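Uncharacterized protein (PDB 5V77) is of unknown function but belongs to the NGO_1070-like family and folds as a helix-free, curled antiparallel beta sheet, with two chains in the assembly. Local coordinates at residues N16-E21 against P74-E79; T30-F35 against Y46-N51; N60-Y65 against V95-K100; S89-D94 against E104-E109. All coordinates share one frame; numbering follows the deposited sequence.

Interaction 1. Residues N16-E21 against P74-E79; sequences NVSLYE and PLFIPE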
loop_
_atom_site.group_PDB
_atom_site.type_symbol
_atom_site.label_atom_id
_atom_site.label_comp_id
_atom_site.label_asym_id
_atom_site.label_seq_id
_atom_site.Cartn_x
_atom_site.Cartn_y
_atom_site.Cartn_z
ATOM N N ASN A 16 19.591 -0.850 -9.349
ATOM C CA ASN A 16 19.335 -2.065 -10.116
ATOM C C ASN A 16 18.825 -3.201 -9.227
ATOM O O ASN A 16 19.417 -4.273 -9.128
ATOM C CB ASN A 16 20.595 -2.465 -10.898
ATOM C CG ASN A 16 21.059 -1.363 -11.848
ATOM O OD1 ASN A 16 20.265 -0.525 -12.288
ATOM N ND2 ASN A 16 22.347 -1.353 -12.160
ATOM N N VAL A 17 17.688 -2.953 -8.576
ATOM C CA VAL A 17 17.057 -3.940 -7.716
ATOM C C VAL A 17 15.683 -4.310 -8.275
ATOM O O VAL A 17 15.141 -3.647 -9.156
ATOM C CB VAL A 17 16.925 -3.436 -6.270
ATOM C CG1 VAL A 17 18.308 -3.256 -5.650
ATOM C CG2 VAL A 17 16.155 -2.136 -6.272
ATOM N N SER A 18 15.099 -5.359 -7.700
ATOM C CA SER A 18 13.795 -5.869 -8.116
ATOM C C SER A 18 12.897 -5.948 -6.892
ATOM O O SER A 18 13.161 -6.744 -5.989
ATOM C CB SER A 18 13.942 -7.243 -8.769
ATOM O OG SER A 18 12.672 -7.746 -9.163
ATOM N N LEU A 19 11.840 -5.133 -6.872
ATOM C CA LEU A 19 10.871 -5.143 -5.780
ATOM C C LEU A 19 9.888 -6.297 -5.950
ATOM O O LEU A 19 9.255 -6.431 -7.002
ATOM C CB LEU A 19 10.118 -3.818 -5.751
ATOM C CG LEU A 19 8.949 -3.727 -4.763
ATOM C CD1 LEU A 19 9.503 -3.680 -3.353
ATOM C CD2 LEU A 19 8.163 -2.479 -5.062
ATOM N N TYR A 20 9.743 -7.134 -4.913
ATOM C CA TYR A 20 8.837 -8.270 -5.022
ATOM C C TYR A 20 7.740 -8.285 -3.971
ATOM O O TYR A 20 6.848 -9.137 -4.060
ATOM C CB TYR A 20 9.604 -9.608 -4.985
ATOM C CG TYR A 20 10.250 -9.977 -3.659
ATOM C CD1 TYR A 20 11.572 -9.639 -3.383
ATOM C CD2 TYR A 20 9.542 -10.691 -2.693
ATOM C CE1 TYR A 20 12.166 -9.984 -2.155
ATOM C CE2 TYR A 20 10.117 -11.042 -1.476
ATOM C CZ TYR A 20 11.435 -10.681 -1.214
ATOM O OH TYR A 20 12.016 -11.034 -0.011
ATOM N N GLU A 21 7.757 -7.382 -2.994
ATOM C CA GLU A 21 6.642 -7.339 -2.058
ATOM C C GLU A 21 6.648 -6.035 -1.280
ATOM O O GLU A 21 7.682 -5.386 -1.101
ATOM C CB GLU A 21 6.672 -8.519 -1.086
ATOM C CG GLU A 21 7.862 -8.483 -0.185
ATOM C CD GLU A 21 7.873 -9.616 0.800
ATOM O OE1 GLU A 21 7.137 -10.595 0.592
ATOM O OE2 GLU A 21 8.624 -9.532 1.788
ATOM N N PRO A 74 7.469 -9.026 -10.299
ATOM C CA PRO A 74 8.603 -8.274 -9.743
ATOM C C PRO A 74 8.759 -6.948 -10.469
ATOM O O PRO A 74 8.569 -6.897 -11.678
ATOM C CB PRO A 74 9.816 -9.186 -10.008
ATOM C CG PRO A 74 9.252 -10.485 -10.505
ATOM C CD PRO A 74 7.912 -10.177 -11.095
ATOM N N LEU A 75 9.083 -5.886 -9.752
ATOM C CA LEU A 75 9.203 -4.563 -10.350
ATOM C C LEU A 75 10.679 -4.187 -10.405
ATOM O O LEU A 75 11.291 -3.918 -9.370
ATOM C CB LEU A 75 8.394 -3.550 -9.541
ATOM C CG LEU A 75 8.333 -2.104 -10.035
ATOM C CD1 LEU A 75 7.546 -2.030 -11.338
ATOM C CD2 LEU A 75 7.707 -1.203 -8.963
ATOM N N PHE A 76 11.239 -4.117 -11.602
ATOM C CA PHE A 76 12.648 -3.779 -11.734
ATOM C C PHE A 76 12.837 -2.267 -11.634
ATOM O O PHE A 76 12.121 -1.496 -12.281
ATOM C CB PHE A 76 13.180 -4.352 -13.045
ATOM C CG PHE A 76 12.916 -5.830 -13.186
ATOM C CD1 PHE A 76 12.163 -6.324 -14.235
ATOM C CD2 PHE A 76 13.378 -6.717 -12.226
ATOM C CE1 PHE A 76 11.910 -7.681 -14.345
ATOM C CE2 PHE A 76 13.131 -8.066 -12.325
ATOM C CZ PHE A 76 12.397 -8.553 -13.391
ATOM N N ILE A 77 13.782 -1.847 -10.787
ATOM C CA ILE A 77 13.958 -0.448 -10.418
ATOM C C ILE A 77 15.411 -0.051 -10.651
ATOM O O ILE A 77 16.315 -0.627 -10.030
ATOM C CB ILE A 77 13.567 -0.202 -8.952
ATOM C CG1 ILE A 77 12.088 -0.527 -8.715
ATOM C CG2 ILE A 77 13.859 1.234 -8.553
ATOM C CD1 ILE A 77 11.706 -0.520 -7.241
ATOM N N PRO A 78 15.681 0.924 -11.525
ATOM C CA PRO A 78 17.064 1.417 -11.661
ATOM C C PRO A 78 17.642 1.985 -10.372
ATOM O O PRO A 78 18.816 1.737 -10.063
ATOM C CB PRO A 78 16.938 2.495 -12.747
ATOM C CG PRO A 78 15.712 2.098 -13.528
ATOM C CD PRO A 78 14.771 1.539 -12.501
ATOM N N GLU A 79 16.863 2.759 -9.625
ATOM C CA GLU A 79 17.320 3.373 -8.381
ATOM C C GLU A 79 16.109 3.957 -7.668
ATOM O O GLU A 79 15.057 4.164 -8.273
ATOM C CB GLU A 79 18.362 4.467 -8.633
ATOM C CG GLU A 79 17.797 5.663 -9.371
ATOM C CD GLU A 79 18.882 6.592 -9.878
ATOM O OE1 GLU A 79 20.016 6.540 -9.349
ATOM O OE2 GLU A 79 18.595 7.368 -10.815
#
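Val17 and Ile77 are tied by a pair of backbone hydrogen bonds, the shorter from Ile77 N to Val17 O (2.8 Å) and the longer from Val17 N to Ile77 O (3.1 Å). Two residues further on, Leu19 and Leu75 repeat the exchange: Leu75 N gives to Leu19 O and Leu19 N to Leu75 O, both at 2.8 Å. Next to the first pair the ladder is disturbed. Asn16, with positive phi (52°), shares Ile77 as its partner with Val17, a G1 beta bulge, and its N turns to Pro78 O at 2.8 Å, coming from well above the carbonyl plane.

The side chains divide between two faces. On that of Val17, Leu19, Leu75 and Ile77 the contact is aliphatic and buried. Leu19 CG lies opposite its own backbone N about the first torsion (chi1 173°), and its branch CD2 meets CD2 of Leu75 at 4.1 Å, while Ile77 stretches CD1 to Leu19 CB (4.0 Å). Behind it, on the other face, Ser18 OG sits 3.3 Å from Pro74 CB; its approach to the Phe76 ring is doubtful, since that ring is modelled in two positions.

Strand 30-37 pairs with the far edge of strand 17-25, through Ser18 with Thr36 and Tyr20 with Ser34, and Ile99 of strand 98-103 packs on both Leu19 and Leu75.

Interaction 2. Residues T30-F35 against Y46-N51; sequences TLTLSF and YIKCSN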
loop_
_atom_site.group_PDB
_atom_site.type_symbol
_atom_site.label_atom_id
_atom_site.label_comp_id
_atom_site.label_asym_id
_atom_site.label_seq_id
_atom_site.Cartn_x
_atom_site.Cartn_y
_atom_site.Cartn_z
ATOM N N THR A 30 4.097 0.327 9.904
ATOM C CA THR A 30 5.350 0.168 9.182
ATOM C C THR A 30 5.078 -0.513 7.856
ATOM O O THR A 30 4.255 -1.443 7.779
ATOM C CB THR A 30 6.352 -0.657 9.993
ATOM O OG1 THR A 30 6.678 0.063 11.173
ATOM C CG2 THR A 30 7.641 -0.921 9.187
ATOM N N LEU A 31 5.759 -0.034 6.814
ATOM C CA LEU A 31 5.775 -0.681 5.509
ATOM C C LEU A 31 7.190 -1.136 5.198
ATOM O O LEU A 31 8.141 -0.347 5.315
ATOM C CB LEU A 31 5.297 0.266 4.405
ATOM C CG LEU A 31 3.776 0.376 4.256
ATOM C CD1 LEU A 31 3.467 1.539 3.352
ATOM C CD2 LEU A 31 3.224 -0.930 3.666
ATOM N N THR A 32 7.331 -2.389 4.775
ATOM C CA THR A 32 8.636 -2.899 4.366
ATOM C C THR A 32 8.559 -3.327 2.912
ATOM O O THR A 32 7.649 -4.071 2.513
ATOM C CB THR A 32 9.094 -4.064 5.253
ATOM O OG1 THR A 32 9.121 -3.624 6.620
ATOM C CG2 THR A 32 10.523 -4.532 4.861
ATOM N N LEU A 33 9.505 -2.838 2.127
ATOM C CA LEU A 33 9.646 -3.195 0.725
ATOM C C LEU A 33 10.832 -4.137 0.612
ATOM O O LEU A 33 11.901 -3.829 1.138
ATOM C CB LEU A 33 9.872 -1.942 -0.126
ATOM C CG LEU A 33 8.648 -1.119 -0.536
ATOM C CD1 LEU A 33 7.911 -0.581 0.687
ATOM C CD2 LEU A 33 9.074 0.047 -1.426
ATOM N N SER A 34 10.650 -5.287 -0.048
ATOM C CA SER A 34 11.729 -6.263 -0.146
ATOM C C SER A 34 12.154 -6.449 -1.590
ATOM O O SER A 34 11.322 -6.405 -2.504
ATOM C CB SER A 34 11.326 -7.607 0.451
ATOM O OG SER A 34 11.098 -7.449 1.844
ATOM N N PHE A 35 13.456 -6.716 -1.769
ATOM C CA PHE A 35 14.097 -6.657 -3.074
ATOM C C PHE A 35 15.010 -7.852 -3.286
ATOM O O PHE A 35 15.634 -8.347 -2.344
ATOM C CB PHE A 35 14.952 -5.392 -3.224
ATOM C CG PHE A 35 14.190 -4.114 -3.016
ATOM C CD1 PHE A 35 14.005 -3.605 -1.731
ATOM C CD2 PHE A 35 13.668 -3.416 -4.105
ATOM C CE1 PHE A 35 13.302 -2.409 -1.527
ATOM C CE2 PHE A 35 12.972 -2.226 -3.919
ATOM C CZ PHE A 35 12.783 -1.719 -2.633
ATOM N N TYR A 46 16.091 -4.756 2.016
ATOM C CA TYR A 46 14.764 -4.199 2.281
ATOM C C TYR A 46 14.882 -2.722 2.612
ATOM O O TYR A 46 15.939 -2.243 3.033
ATOM C CB TYR A 46 14.071 -4.939 3.433
ATOM C CG TYR A 46 14.793 -4.815 4.764
ATOM C CD1 TYR A 46 14.613 -3.691 5.585
ATOM C CD2 TYR A 46 15.657 -5.820 5.203
ATOM C CE1 TYR A 46 15.289 -3.574 6.806
ATOM C CE2 TYR A 46 16.336 -5.710 6.418
ATOM C CZ TYR A 46 16.140 -4.592 7.212
ATOM O OH TYR A 46 16.819 -4.489 8.411
ATOM N N ILE A 47 13.781 -2.006 2.415
ATOM C CA ILE A 47 13.623 -0.636 2.903
ATOM C C ILE A 47 12.458 -0.644 3.871
ATOM O O ILE A 47 11.344 -1.054 3.511
ATOM C CB ILE A 47 13.364 0.357 1.759
ATOM C CG1 ILE A 47 14.562 0.398 0.820
ATOM C CG2 ILE A 47 13.060 1.755 2.327
ATOM C CD1 ILE A 47 14.273 1.153 -0.488
ATOM N N LYS A 48 12.706 -0.183 5.089
ATOM C CA LYS A 48 11.704 -0.192 6.153
ATOM C C LYS A 48 11.250 1.240 6.422
ATOM O O LYS A 48 12.068 2.098 6.782
ATOM C CB LYS A 48 12.285 -0.816 7.420
ATOM C CG LYS A 48 11.306 -0.866 8.620
ATOM C CD LYS A 48 12.043 -1.423 9.847
ATOM C CE LYS A 48 11.234 -1.299 11.127
ATOM N NZ LYS A 48 11.958 -1.932 12.288
ATOM N N CYS A 49 9.957 1.492 6.253
ATOM C CA CYS A 49 9.376 2.826 6.416
ATOM C C CYS A 49 8.561 2.785 7.702
ATOM O O CYS A 49 7.487 2.187 7.730
ATOM C CB CYS A 49 8.516 3.179 5.210
ATOM S SG CYS A 49 9.458 3.093 3.621
ATOM N N SER A 50 9.073 3.388 8.778
ATOM C CA SER A 50 8.436 3.279 10.091
ATOM C C SER A 50 7.613 4.522 10.420
ATOM O O SER A 50 8.100 5.652 10.280
ATOM C CB SER A 50 9.476 3.061 11.197
ATOM O OG SER A 50 10.205 1.877 10.941
ATOM N N ASN A 51 6.385 4.292 10.907
ATOM C CA ASN A 51 5.418 5.339 11.232
ATOM C C ASN A 51 5.011 6.049 9.951
ATOM O O ASN A 51 5.440 7.171 9.659
ATOM C CB ASN A 51 5.975 6.298 12.301
ATOM C CG ASN A 51 6.148 5.609 13.626
ATOM O OD1 ASN A 51 5.635 4.498 13.816
ATOM N ND2 ASN A 51 6.881 6.229 14.544
HETATM O O HOH W 1 6.330 1.886 13.239
#
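Thr30 OG1 is gripped twice: a water donates to it at 2.8 Å, and Asp26 OD2 hydrogen-bonds to it from outside the pair of strands. The same water gives its other hydrogen to Asn51 OD1, also at 2.8 Å, so it bridges the start of one strand to the corner at Asn51 in its partner. Asn51 ND2 reaches Glu104 OE2, a less certain bond because Glu104 is modelled twice.

Beyond this end the backbones run as a regular antiparallel hairpin, strand 30-37 against strand 43-58, their local axes at 171°. Leu31 with Cys49 and Leu33 with Ile47 are the hydrogen-bonded pairs, the shortest link being Cys49 N to Leu31 O (2.7 Å). Thr30, Thr32 and Ser34 alternate with them on the other face, opposite Ser50, Lys48 and Tyr46. There Thr30 holds its methyl trans to the backbone N, which lays CG2 against Lys48 CG at 3.7 Å; Lys48 then runs on fully extended. Thr32 CG2 meets Tyr46 CB at 3.8 Å.

On the face of Leu31, Leu33, Ile47 and Cys49, Ile47 CD1 reaches Phe35 CE1 (3.8 Å), and the ring turns its edge to Tyr46 CA. Phe14 meets this ring edge-to-face, while Ile91 packs on Leu33, Ile47 and Cys49.

Interaction 3. Residues N60-Y65 against V95-K100; sequences NNFVDY and VGIIIK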
loop_
_atom_site.group_PDB
_atom_site.type_symbol
_atom_site.label_atom_id
_atom_site.label_comp_id
_atom_site.label_asym_id
_atom_site.label_seq_id
_atom_site.Cartn_x
_atom_site.Cartn_y
_atom_site.Cartn_z
ATOM N N ASN A 60 -0.339 4.292 -13.412
ATOM C CA ASN A 60 -0.078 5.239 -14.498
ATOM C C ASN A 60 -0.274 4.608 -15.875
ATOM O O ASN A 60 0.496 4.862 -16.802
ATOM C CB ASN A 60 1.329 5.824 -14.379
ATOM C CG ASN A 60 1.318 7.296 -14.053
ATOM O OD1 ASN A 60 1.167 7.685 -12.893
ATOM N ND2 ASN A 60 1.483 8.130 -15.074
ATOM N N ASN A 61 -1.309 3.777 -16.007
ATOM C CA ASN A 61 -1.628 3.123 -17.281
ATOM C C ASN A 61 -0.397 2.444 -17.876
ATOM O O ASN A 61 -0.237 2.369 -19.095
ATOM C CB ASN A 61 -2.233 4.118 -18.283
ATOM C CG ASN A 61 -3.069 3.435 -19.359
ATOM O OD1 ASN A 61 -3.542 2.313 -19.175
ATOM N ND2 ASN A 61 -3.250 4.112 -20.492
ATOM N N PHE A 62 0.490 1.958 -17.008
ATOM C CA PHE A 62 1.717 1.301 -17.434
ATOM C C PHE A 62 1.553 -0.207 -17.556
ATOM O O PHE A 62 2.060 -0.806 -18.513
ATOM C CB PHE A 62 2.855 1.617 -16.462
ATOM C CG PHE A 62 4.166 1.003 -16.853
ATOM C CD1 PHE A 62 4.495 -0.279 -16.443
ATOM C CD2 PHE A 62 5.073 1.708 -17.631
ATOM C CE1 PHE A 62 5.697 -0.851 -16.807
ATOM C CE2 PHE A 62 6.285 1.143 -17.994
ATOM C CZ PHE A 62 6.599 -0.137 -17.583
ATOM N N VAL A 63 0.883 -0.836 -16.596
ATOM C CA VAL A 63 0.631 -2.270 -16.654
ATOM C C VAL A 63 -0.479 -2.528 -17.660
ATOM O O VAL A 63 -1.545 -1.903 -17.601
ATOM C CB VAL A 63 0.257 -2.822 -15.269
ATOM C CG1 VAL A 63 0.213 -4.343 -15.298
ATOM C CG2 VAL A 63 1.238 -2.342 -14.218
ATOM N N ASP A 64 -0.225 -3.435 -18.600
ATOM C CA ASP A 64 -1.246 -3.881 -19.540
ATOM C C ASP A 64 -1.974 -5.047 -18.890
ATOM O O ASP A 64 -1.457 -6.165 -18.838
ATOM C CB ASP A 64 -0.631 -4.282 -20.876
ATOM C CG ASP A 64 -1.675 -4.705 -21.889
ATOM O OD1 ASP A 64 -2.880 -4.488 -21.634
ATOM O OD2 ASP A 64 -1.293 -5.258 -22.943
ATOM N N TYR A 65 -3.177 -4.786 -18.382
ATOM C CA TYR A 65 -3.938 -5.836 -17.724
ATOM C C TYR A 65 -4.572 -6.804 -18.713
ATOM O O TYR A 65 -4.878 -7.940 -18.336
ATOM C CB TYR A 65 -4.992 -5.211 -16.810
ATOM C CG TYR A 65 -4.364 -4.540 -15.612
ATOM C CD1 TYR A 65 -3.608 -5.277 -14.710
ATOM C CD2 TYR A 65 -4.504 -3.174 -15.386
ATOM C CE1 TYR A 65 -3.018 -4.689 -13.609
ATOM C CE2 TYR A 65 -3.911 -2.568 -14.272
ATOM C CZ TYR A 65 -3.170 -3.339 -13.393
ATOM O OH TYR A 65 -2.569 -2.777 -12.288
ATOM N N VAL A 95 9.097 4.283 -12.174
ATOM C CA VAL A 95 9.428 3.379 -13.275
ATOM C C VAL A 95 8.199 3.184 -14.151
ATOM O O VAL A 95 7.834 2.056 -14.508
ATOM C CB VAL A 95 9.955 2.031 -12.754
ATOM C CG1 VAL A 95 11.298 2.232 -12.088
ATOM C CG2 VAL A 95 8.977 1.414 -11.765
ATOM N N GLY A 96 7.559 4.284 -14.515
ATOM C CA GLY A 96 6.287 4.202 -15.202
ATOM C C GLY A 96 5.221 4.101 -14.139
ATOM O O GLY A 96 4.449 5.034 -13.928
ATOM N N ILE A 97 5.199 2.969 -13.438
ATOM C CA ILE A 97 4.510 2.897 -12.161
ATOM C C ILE A 97 5.231 3.815 -11.183
ATOM O O ILE A 97 6.461 3.933 -11.214
ATOM C CB ILE A 97 4.487 1.434 -11.688
ATOM C CG1 ILE A 97 3.582 0.613 -12.612
ATOM C CG2 ILE A 97 4.084 1.320 -10.237
ATOM C CD1 ILE A 97 4.082 -0.777 -12.850
ATOM N N ILE A 98 4.476 4.496 -10.329
ATOM C CA ILE A 98 5.041 5.402 -9.332
ATOM C C ILE A 98 4.620 4.952 -7.940
ATOM O O ILE A 98 3.440 4.678 -7.698
ATOM C CB ILE A 98 4.615 6.858 -9.587
ATOM C CG1 ILE A 98 5.188 7.324 -10.929
ATOM C CG2 ILE A 98 5.067 7.759 -8.451
ATOM C CD1 ILE A 98 5.109 8.812 -11.163
ATOM N N ILE A 99 5.591 4.876 -7.029
ATOM C CA ILE A 99 5.359 4.575 -5.625
ATOM C C ILE A 99 6.026 5.667 -4.801
ATOM O O ILE A 99 7.215 5.948 -4.989
ATOM C CB ILE A 99 5.908 3.190 -5.227
ATOM C CG1 ILE A 99 5.140 2.078 -5.945
ATOM C CG2 ILE A 99 5.813 2.998 -3.683
ATOM C CD1 ILE A 99 5.867 0.734 -5.968
ATOM N N LYS A 100 5.270 6.279 -3.889
ATOM C CA LYS A 100 5.808 7.291 -2.985
ATOM C C LYS A 100 5.431 6.893 -1.571
ATOM O O LYS A 100 4.270 6.566 -1.311
ATOM C CB LYS A 100 5.248 8.691 -3.275
ATOM C CG LYS A 100 5.625 9.297 -4.620
ATOM C CD LYS A 100 5.182 10.763 -4.669
ATOM C CE LYS A 100 5.488 11.412 -6.008
ATOM N NZ LYS A 100 5.025 12.831 -6.058
#
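Gly96 sits across from Phe62, their CA atoms 5.9 Å apart, at the middle of a tight gamma turn (phi 86°, psi -69°) that is closed by a weak bond from Ile97 N back to Val95 O. A firmer bond runs from Val95 N to Ile97 O at 2.8 Å. This turn reverses the chain between strand 89-94 and strand 98-103. The loop 60-65 has no regular structure; Asn60 and Asn61 both take positive phi and swing it round so that Phe62 and Val63 meet the turn.

Phe62 and Ile97 carry the contact. With CG trans to its backbone N (chi1 -178°), the Phe62 ring stands up alongside the turn. Its CD2 approaches the bare CA of Gly96 at 3.7 Å, and Val95 O lies over one face, displaced toward the rim, 3.9 Å from CE2. Ile97 crosses the Phe62 side chain nearly at right angles: its CD1 is 3.7 Å from Phe62 CD1 and, on the Val63 side, only 3.5 Å from Val63 CG2, a close fit.

Further along the loop, Tyr65 lays a ring face over Val63 CB, and Tyr65 OH hydrogen-bonds to Ile52 O of the second subunit. Inward, Ile97 packs on Leu57, Leu72 and Leu75.

With no hydrogen bond between loop and turn, the fit rests on apolar contacts and on the Val95 carbonyl oxygen over the ring. The bare Gly96 CA matters here: a CB would clash with Phe62 CD2, and the backbone angles themselves call for glycine.

Interaction 4. Residues S89-D94 against E104-E109; sequences SEIIID and ETINFE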
loop_
_atom_site.group_PDB
_atom_site.type_symbol
_atom_site.label_atom_id
_atom_site.label_comp_id
_atom_site.label_asym_id
_atom_site.label_seq_id
_atom_site.Cartn_x
_atom_site.Cartn_y
_atom_site.Cartn_z
ATOM N N SER A 89 11.081 11.240 6.306
ATOM C CA SER A 89 11.769 10.956 5.055
ATOM C C SER A 89 10.769 10.416 4.037
ATOM O O SER A 89 9.665 9.995 4.383
ATOM C CB SER A 89 12.930 9.964 5.264
ATOM O OG SER A 89 13.933 10.530 6.104
ATOM N N GLU A 90 11.180 10.421 2.768
ATOM C CA GLU A 90 10.323 9.976 1.678
ATOM C C GLU A 90 11.159 9.210 0.665
ATOM O O GLU A 90 12.266 9.638 0.327
ATOM C CB GLU A 90 9.639 11.175 0.997
ATOM C CG GLU A 90 8.629 10.790 -0.083
ATOM C CD GLU A 90 8.031 12.002 -0.767
ATOM O OE1 GLU A 90 8.404 13.123 -0.393
ATOM O OE2 GLU A 90 7.186 11.835 -1.673
ATOM N N ILE A 91 10.637 8.080 0.179
ATOM C CA ILE A 91 11.229 7.407 -0.971
ATOM C C ILE A 91 10.295 7.587 -2.156
ATOM O O ILE A 91 9.068 7.596 -2.001
ATOM C CB ILE A 91 11.522 5.913 -0.732
ATOM C CG1 ILE A 91 10.305 5.177 -0.168
ATOM C CG2 ILE A 91 12.745 5.735 0.163
ATOM C CD1 ILE A 91 10.478 3.670 -0.226
ATOM N N ILE A 92 10.879 7.733 -3.339
ATOM C CA ILE A 92 10.118 7.819 -4.576
ATOM C C ILE A 92 10.666 6.790 -5.549
ATOM O O ILE A 92 11.873 6.753 -5.809
ATOM C CB ILE A 92 10.163 9.226 -5.187
ATOM C CG1 ILE A 92 9.532 10.224 -4.221
ATOM C CG2 ILE A 92 9.419 9.236 -6.526
ATOM C CD1 ILE A 92 9.508 11.636 -4.744
ATOM N N ILE A 93 9.782 5.939 -6.061
ATOM C CA ILE A 93 10.106 4.982 -7.110
ATOM C C ILE A 93 9.342 5.416 -8.349
ATOM O O ILE A 93 8.113 5.516 -8.312
ATOM C CB ILE A 93 9.719 3.552 -6.705
ATOM C CG1 ILE A 93 10.510 3.106 -5.464
ATOM C CG2 ILE A 93 9.902 2.604 -7.890
ATOM C CD1 ILE A 93 9.951 1.855 -4.808
ATOM N N ASP A 94 10.051 5.684 -9.439
ATOM C CA ASP A 94 9.402 6.168 -10.660
ATOM C C ASP A 94 9.885 5.300 -11.818
ATOM O O ASP A 94 10.962 5.537 -12.365
ATOM C CB ASP A 94 9.700 7.647 -10.881
ATOM C CG ASP A 94 8.868 8.259 -12.002
ATOM O OD1 ASP A 94 8.356 7.517 -12.869
ATOM O OD2 ASP A 94 8.735 9.500 -12.019
ATOM N N GLU A 104 8.095 8.539 9.261
ATOM C CA GLU A 104 8.932 9.262 10.216
ATOM C C GLU A 104 10.394 8.847 10.098
ATOM O O GLU A 104 11.288 9.701 10.172
ATOM C CB GLU A 104 8.426 9.055 11.641
ATOM C CG GLU A 104 9.187 9.828 12.713
ATOM C CD GLU A 104 8.416 9.883 14.017
ATOM O OE1 GLU A 104 8.762 10.704 14.907
ATOM O OE2 GLU A 104 7.443 9.101 14.136
ATOM N N THR A 105 10.665 7.553 9.915
ATOM C CA THR A 105 12.027 7.083 9.704
ATOM C C THR A 105 12.030 6.107 8.548
ATOM O O THR A 105 11.074 5.350 8.358
ATOM C CB THR A 105 12.624 6.413 10.957
ATOM O OG1 THR A 105 11.946 5.188 11.210
ATOM C CG2 THR A 105 12.460 7.293 12.172
ATOM N N ILE A 106 13.085 6.153 7.748
ATOM C CA ILE A 106 13.267 5.187 6.669
ATOM C C ILE A 106 14.678 4.653 6.808
ATOM O O ILE A 106 15.634 5.437 6.865
ATOM C CB ILE A 106 13.034 5.798 5.276
ATOM C CG1 ILE A 106 11.574 6.255 5.148
ATOM C CG2 ILE A 106 13.369 4.762 4.184
ATOM C CD1 ILE A 106 11.184 6.819 3.776
ATOM N N ASN A 107 14.806 3.338 6.956
ATOM C CA ASN A 107 16.095 2.672 7.084
ATOM C C ASN A 107 16.150 1.536 6.080
ATOM O O ASN A 107 15.129 1.144 5.513
ATOM C CB ASN A 107 16.320 2.122 8.498
ATOM C CG ASN A 107 16.385 3.207 9.538
ATOM O OD1 ASN A 107 15.504 3.315 10.386
ATOM N ND2 ASN A 107 17.433 4.022 9.482
ATOM N N PHE A 108 17.346 0.989 5.876
ATOM C CA PHE A 108 17.456 -0.062 4.875
ATOM C C PHE A 108 18.709 -0.894 5.117
ATOM O O PHE A 108 19.666 -0.445 5.757
ATOM C CB PHE A 108 17.451 0.535 3.462
ATOM C CG PHE A 108 18.464 1.629 3.251
ATOM C CD1 PHE A 108 19.748 1.329 2.817
ATOM C CD2 PHE A 108 18.130 2.960 3.463
ATOM C CE1 PHE A 108 20.686 2.331 2.615
ATOM C CE2 PHE A 108 19.071 3.969 3.265
ATOM C CZ PHE A 108 20.350 3.650 2.835
ATOM N N GLU A 109 18.668 -2.134 4.618
ATOM C CA GLU A 109 19.786 -3.072 4.631
ATOM C C GLU A 109 19.811 -3.746 3.264
ATOM O O GLU A 109 18.746 -4.029 2.688
ATOM C CB GLU A 109 19.664 -4.143 5.738
ATOM C CG GLU A 109 19.945 -3.674 7.161
ATOM C CD GLU A 109 21.411 -3.776 7.523
ATOM O OE1 GLU A 109 21.722 -4.045 8.708
ATOM O OE2 GLU A 109 22.252 -3.602 6.617
HETATM O O HOH W 2 13.551 10.639 8.723
#
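Ile106 points from strand 105-109 at strand 89-94 across the interior of a curled antiparallel sheet: the two strands are not neighbours but face each other as opposing walls, their local axes 6.7 Å apart and inclined at 56°. The tight part of the contact is this one side chain. Ile106 CG1 lies trans to the carbonyl carbon (chi1 -64°), and the chain carries on extended, driving CD1 down onto the backbone of the other wall. There CD1 rests 3.6 Å from Ser89 O and 3.7 Å from Glu90 N, with Ser89 CB beside it at 3.9 Å. Ile91, on the same inward face, brings up its branch methyl CG2, 4.1 Å from Ile106 CD1, and the two isoleucines slant across one another. Ile47 of strand 43-58 packs on Ile106, and Leu82 and Ile101 close in around Ile91.

The strands come closest near Ser89 and Thr105 and spread apart toward Asp94 and Glu109. Looser at the near end is the Glu104 corner, where Glu104 and Thr105 together face Ser50, a classic beta bulge. Glu104, modelled in two conformers, leaves the backbone away from strand 89-94; its OE2 bonds Asn51 ND2, less certainly, and it packs on Tyr65 of the second subunit. One water spans the gap, donating to Glu104 O at 2.8 Å and lying 2.6 Å from Ser89 OG.

In the fold
All four contacts belong to one curled sheet. Interactions 1 and 2 join through the neighbouring strands 17-25 and 30-37. Interaction 2 meets interaction 4 most closely, their centres about 8 Å apart: Ser50 N approaches Thr105 O at 2.8 Å, a probable hydrogen bond, and Ile47 CG2 touches Ile106 CG2 at 3.5 Å. Interaction 3 lies toward one end, about 20 Å between centres from interaction 2, yet Leu75 CD1 of interaction 1 packs on its Val95 CG2 at 3.8 Å. It also reaches interaction 4, where Ile99 O lies 2.8 Å from Ile93 N, again a probable hydrogen bond. Ile77 CD1 to Ile93 CG2, 3.7 Å, links interaction 1 to interaction 4 through the interior.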